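Local atomic coordinates of putative drug/sodium antiporter (Escherichia coli, PDB entry 4Z3N), a protein that probably exports the genotoxin colibactin across the cell membrane as an antiporter of the MATE family. Residues 298-309 against 340-351. Sequence-based numbering, arbitrary orientation.
Sequences IDYFIITPMLAI and AFSIVLVLAVMH. With OLC ((2R)-2,3-dihydroxypropyl (9Z)-octadec-9-enoate), chain B.
I302 is the knob of this contact; its hole on the facing helix is V344, L347, A348 and H351. CG2 of I302 rests 3.7 Å from CB of L347. The two side chains lie alongside each other, pointing opposite ways. The other branch of I302 points along the helix: with CG1 anti to the carbonyl carbon (chi1 -71°) and the chain extended at chi2, CD1 lies 3.6 Å from CB of H351. Helix 286-322 covers one face and one edge of the H351 imidazole. CG2 of I298 sits over the face as a CH-pi contact, 3.9 Å from the ring centroid. At the edge, OD1 of D299 lies in the ring plane, 3.3 Å from CE1, with the carboxylate turned 67° from the ring. Further along, CG of the P305 ring meets CD1 of L347 at 3.9 Å. The end of M306 bends back so that CE touches CG2 of V344, and I309 CD1 lies against A340.

Outer partners fix the polar ends: NE2 of H351 is hydrogen-bonded to OH of Y359, and OD2 of D299 to OG1 of T295. An oleoyl lipid chain passes D299, C7 to CG 3.5 Å. Segments 298-309 and 340-351, on helices 286-322 and 326-358, run antiparallel (169°), and the first kinks at P305. The interface is therefore mainly apolar, as suits predicted transmembrane helices, with a polar spot at D299 and H351, held by T295 and Y359.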
loop_
_atom_site.group_PDB
_atom_site.type_symbol
_atom_site.label_atom_id
_atom_site.label_comp_id
_atom_site.label_asym_id
_atom_site.label_seq_id
_atom_site.Cartn_x
_atom_site.Cartn_y
_atom_site.Cartn_z
ATOM N N ILE A 298 -7.977 12.314 1.076
ATOM C CA ILE A 298 -9.002 11.977 2.060
ATOM C C ILE A 298 -9.604 10.602 1.779
ATOM O O ILE A 298 -9.779 9.804 2.692
ATOM C CB ILE A 298 -10.137 13.036 2.102
ATOM C CG1 ILE A 298 -9.587 14.400 2.507
ATOM C CG2 ILE A 298 -11.243 12.622 3.083
ATOM C CD1 ILE A 298 -10.665 15.463 2.595
ATOM N N ASP A 299 -9.914 10.328 0.519
ATOM C CA ASP A 299 -10.429 9.022 0.144
ATOM C C ASP A 299 -9.428 7.942 0.550
ATOM O O ASP A 299 -9.799 6.818 0.890
ATOM C CB ASP A 299 -10.713 8.966 -1.361
ATOM C CG ASP A 299 -12.016 9.690 -1.746
ATOM O OD1 ASP A 299 -13.023 9.539 -0.990
ATOM O OD2 ASP A 299 -12.023 10.382 -2.804
ATOM N N TYR A 300 -8.153 8.314 0.534
ATOM C CA TYR A 300 -7.088 7.390 0.855
ATOM C C TYR A 300 -6.993 7.113 2.368
ATOM O O TYR A 300 -6.834 5.952 2.775
ATOM C CB TYR A 300 -5.742 7.904 0.334
ATOM C CG TYR A 300 -4.649 6.934 0.680
ATOM C CD1 TYR A 300 -4.449 5.803 -0.082
ATOM C CD2 TYR A 300 -3.866 7.109 1.814
ATOM C CE1 TYR A 300 -3.476 4.880 0.253
ATOM C CE2 TYR A 300 -2.885 6.193 2.155
ATOM C CZ TYR A 300 -2.699 5.081 1.366
ATOM O OH TYR A 300 -1.730 4.161 1.685
ATOM N N PHE A 301 -7.080 8.161 3.191
ATOM C CA PHE A 301 -7.089 7.969 4.636
ATOM C C PHE A 301 -8.233 7.048 5.104
ATOM O O PHE A 301 -8.057 6.244 6.010
ATOM C CB PHE A 301 -7.188 9.307 5.385
ATOM C CG PHE A 301 -7.713 9.155 6.801
ATOM C CD1 PHE A 301 -6.933 8.542 7.790
ATOM C CD2 PHE A 301 -8.997 9.583 7.135
ATOM C CE1 PHE A 301 -7.413 8.373 9.091
ATOM C CE2 PHE A 301 -9.486 9.421 8.434
ATOM C CZ PHE A 301 -8.688 8.811 9.414
ATOM N N ILE A 302 -9.403 7.180 4.492
ATOM C CA ILE A 302 -10.569 6.402 4.883
ATOM C C ILE A 302 -10.305 4.909 4.709
ATOM O O ILE A 302 -10.833 4.046 5.433
ATOM C CB ILE A 302 -11.811 6.802 4.054
ATOM C CG1 ILE A 302 -12.303 8.190 4.470
ATOM C CG2 ILE A 302 -12.931 5.746 4.177
ATOM C CD1 ILE A 302 -13.354 8.749 3.529
ATOM N N ILE A 303 -9.451 4.619 3.747
ATOM C CA ILE A 303 -9.207 3.256 3.330
ATOM C C ILE A 303 -8.087 2.604 4.163
ATOM O O ILE A 303 -7.921 1.379 4.153
ATOM C CB ILE A 303 -8.906 3.261 1.806
ATOM C CG1 ILE A 303 -10.150 3.691 1.037
ATOM C CG2 ILE A 303 -8.299 1.956 1.301
ATOM C CD1 ILE A 303 -9.883 3.981 -0.424
ATOM N N THR A 304 -7.343 3.424 4.906
ATOM C CA THR A 304 -6.130 2.954 5.581
ATOM C C THR A 304 -6.409 1.918 6.682
ATOM O O THR A 304 -5.632 0.987 6.833
ATOM C CB THR A 304 -5.277 4.132 6.173
ATOM O OG1 THR A 304 -6.115 5.089 6.826
ATOM C CG2 THR A 304 -4.508 4.839 5.083
ATOM N N PRO A 305 -7.511 2.067 7.448
ATOM C CA PRO A 305 -7.833 1.056 8.466
ATOM C C PRO A 305 -8.021 -0.351 7.873
ATOM O O PRO A 305 -7.771 -1.352 8.546
ATOM C CB PRO A 305 -9.140 1.582 9.084
ATOM C CG PRO A 305 -9.672 2.540 8.124
ATOM C CD PRO A 305 -8.501 3.154 7.442
ATOM N N MET A 306 -8.432 -0.418 6.613
ATOM C CA MET A 306 -8.555 -1.698 5.928
ATOM C C MET A 306 -7.188 -2.273 5.498
ATOM O O MET A 306 -7.005 -3.500 5.428
ATOM C CB MET A 306 -9.492 -1.537 4.735
ATOM C CG MET A 306 -9.186 -2.386 3.540
ATOM S SD MET A 306 -9.746 -1.508 2.060
ATOM C CE MET A 306 -11.405 -1.028 2.532
ATOM N N LEU A 307 -6.229 -1.390 5.221
ATOM C CA LEU A 307 -4.873 -1.826 4.895
ATOM C C LEU A 307 -4.183 -2.371 6.147
ATOM O O LEU A 307 -3.406 -3.321 6.076
ATOM C CB LEU A 307 -4.056 -0.683 4.286
ATOM C CG LEU A 307 -4.512 -0.114 2.935
ATOM C CD1 LEU A 307 -3.563 0.955 2.470
ATOM C CD2 LEU A 307 -4.616 -1.191 1.899
ATOM N N ALA A 308 -4.487 -1.764 7.292
ATOM C CA ALA A 308 -4.000 -2.231 8.589
ATOM C C ALA A 308 -4.505 -3.640 8.942
ATOM O O ALA A 308 -3.722 -4.514 9.332
ATOM C CB ALA A 308 -4.399 -1.254 9.670
ATOM N N ILE A 309 -5.814 -3.845 8.833
ATOM C CA ILE A 309 -6.426 -5.158 9.034
ATOM C C ILE A 309 -5.889 -6.225 8.030
ATOM O O ILE A 309 -5.631 -7.371 8.411
ATOM C CB ILE A 309 -7.973 -5.041 8.941
ATOM C CG1 ILE A 309 -8.470 -4.028 9.972
ATOM C CG2 ILE A 309 -8.645 -6.400 9.139
ATOM C CD1 ILE A 309 -9.960 -3.736 9.900
ATOM N N ALA A 340 -13.197 -4.477 8.918
ATOM C CA ALA A 340 -12.844 -3.506 7.884
ATOM C C ALA A 340 -14.059 -2.837 7.297
ATOM O O ALA A 340 -14.093 -1.630 7.107
ATOM C CB ALA A 340 -12.041 -4.172 6.778
ATOM N N PHE A 341 -15.060 -3.629 6.986
ATOM C CA PHE A 341 -16.279 -3.075 6.420
ATOM C C PHE A 341 -16.879 -2.064 7.414
ATOM O O PHE A 341 -17.256 -0.961 7.045
ATOM C CB PHE A 341 -17.269 -4.205 6.096
ATOM C CG PHE A 341 -18.411 -3.785 5.241
ATOM C CD1 PHE A 341 -19.492 -3.122 5.782
ATOM C CD2 PHE A 341 -18.407 -4.060 3.889
ATOM C CE1 PHE A 341 -20.547 -2.739 4.977
ATOM C CE2 PHE A 341 -19.456 -3.663 3.077
ATOM C CZ PHE A 341 -20.523 -3.010 3.623
ATOM N N SER A 342 -16.929 -2.442 8.685
ATOM C CA SER A 342 -17.627 -1.661 9.686
ATOM C C SER A 342 -16.980 -0.313 9.910
ATOM O O SER A 342 -17.653 0.714 9.894
ATOM C CB SER A 342 -17.699 -2.429 11.006
ATOM O OG SER A 342 -18.716 -3.403 10.945
ATOM N N ILE A 343 -15.676 -0.326 10.147
ATOM C CA ILE A 343 -14.909 0.906 10.251
ATOM C C ILE A 343 -14.990 1.789 8.990
ATOM O O ILE A 343 -15.263 2.987 9.098
ATOM C CB ILE A 343 -13.443 0.595 10.546
ATOM C CG1 ILE A 343 -13.372 -0.439 11.676
ATOM C CG2 ILE A 343 -12.658 1.894 10.815
ATOM C CD1 ILE A 343 -11.980 -0.702 12.224
ATOM N N VAL A 344 -14.755 1.218 7.807
ATOM C CA VAL A 344 -14.720 2.042 6.603
ATOM C C VAL A 344 -16.105 2.631 6.277
ATOM O O VAL A 344 -16.197 3.751 5.759
ATOM C CB VAL A 344 -14.187 1.266 5.372
ATOM C CG1 VAL A 344 -14.422 2.058 4.098
ATOM C CG2 VAL A 344 -12.718 0.960 5.524
ATOM N N LEU A 345 -17.173 1.897 6.590
ATOM C CA LEU A 345 -18.519 2.412 6.372
ATOM C C LEU A 345 -18.773 3.708 7.178
ATOM O O LEU A 345 -19.297 4.708 6.640
ATOM C CB LEU A 345 -19.547 1.355 6.726
ATOM C CG LEU A 345 -21.013 1.796 6.694
ATOM C CD1 LEU A 345 -21.455 2.044 5.238
ATOM C CD2 LEU A 345 -21.913 0.763 7.421
ATOM N N VAL A 346 -18.379 3.689 8.451
ATOM C CA VAL A 346 -18.416 4.877 9.304
ATOM C C VAL A 346 -17.588 6.051 8.734
ATOM O O VAL A 346 -18.078 7.175 8.649
ATOM C CB VAL A 346 -17.937 4.540 10.735
ATOM C CG1 VAL A 346 -17.800 5.814 11.592
ATOM C CG2 VAL A 346 -18.901 3.562 11.362
ATOM N N LEU A 347 -16.351 5.792 8.336
ATOM C CA LEU A 347 -15.508 6.854 7.803
ATOM C C LEU A 347 -16.064 7.386 6.485
ATOM O O LEU A 347 -15.959 8.580 6.185
ATOM C CB LEU A 347 -14.075 6.364 7.616
ATOM C CG LEU A 347 -13.388 6.092 8.948
ATOM C CD1 LEU A 347 -11.963 5.673 8.725
ATOM C CD2 LEU A 347 -13.434 7.338 9.789
ATOM N N ALA A 348 -16.678 6.491 5.718
ATOM C CA ALA A 348 -17.300 6.835 4.447
ATOM C C ALA A 348 -18.528 7.751 4.631
ATOM O O ALA A 348 -18.654 8.771 3.960
ATOM C CB ALA A 348 -17.682 5.558 3.703
ATOM N N VAL A 349 -19.421 7.368 5.542
ATOM C CA VAL A 349 -20.593 8.161 5.902
ATOM C C VAL A 349 -20.183 9.525 6.470
ATOM O O VAL A 349 -20.802 10.540 6.157
ATOM C CB VAL A 349 -21.513 7.392 6.928
ATOM C CG1 VAL A 349 -22.633 8.285 7.440
ATOM C CG2 VAL A 349 -22.117 6.163 6.276
ATOM N N MET A 350 -19.139 9.567 7.293
ATOM C CA MET A 350 -18.598 10.860 7.727
ATOM C C MET A 350 -18.209 11.712 6.524
ATOM O O MET A 350 -18.559 12.878 6.454
ATOM C CB MET A 350 -17.388 10.687 8.632
ATOM C CG MET A 350 -17.702 10.118 10.001
ATOM S SD MET A 350 -16.235 10.181 11.034
ATOM C CE MET A 350 -16.659 9.009 12.326
ATOM N N HIS A 351 -17.498 11.118 5.569
ATOM C CA HIS A 351 -17.033 11.866 4.419
ATOM C C HIS A 351 -18.179 12.488 3.634
ATOM O O HIS A 351 -18.087 13.643 3.200
ATOM C CB HIS A 351 -16.214 10.996 3.472
ATOM C CG HIS A 351 -15.443 11.797 2.462
ATOM N ND1 HIS A 351 -14.847 11.232 1.358
ATOM C CD2 HIS A 351 -15.159 13.124 2.406
ATOM C CE1 HIS A 351 -14.226 12.171 0.668
ATOM N NE2 HIS A 351 -14.396 13.326 1.282
HETATM C C18 OLC B . -6.967 0.005 -3.401
HETATM C C10 OLC B . -14.734 3.854 -4.879
HETATM C C9 OLC B . -13.842 4.807 -4.542
HETATM C C17 OLC B . -8.223 0.853 -3.456
HETATM C C11 OLC B . -14.361 2.734 -5.831
HETATM C C8 OLC B . -14.315 6.240 -4.359
HETATM C C24 OLC B . -12.237 3.042 -12.657
HETATM C C16 OLC B . -9.077 0.395 -4.616
HETATM C C12 OLC B . -12.920 2.840 -6.314
HETATM C C7 OLC B . -13.194 7.155 -3.896
HETATM C C15 OLC B . -10.400 1.150 -4.634
HETATM C C13 OLC B . -12.273 1.455 -6.314
HETATM C C6 OLC B . -12.278 7.514 -5.050
HETATM C C14 OLC B . -10.775 1.497 -6.069
HETATM C C5 OLC B . -13.079 7.926 -6.268
HETATM C C4 OLC B . -12.225 7.773 -7.519
HETATM C C3 OLC B . -11.564 6.409 -7.546
HETATM C C2 OLC B . -11.070 6.048 -8.934
HETATM C C21 OLC B . -11.757 2.588 -10.253
HETATM C C1 OLC B . -11.060 4.535 -9.106
HETATM C C22 OLC B . -11.763 2.005 -11.656
HETATM O O19 OLC B . -10.875 3.784 -8.158
HETATM O O25 OLC B . -11.425 2.983 -13.812
HETATM O O23 OLC B . -10.455 1.592 -12.006
HETATM O O20 OLC B . -11.419 3.962 -10.334
#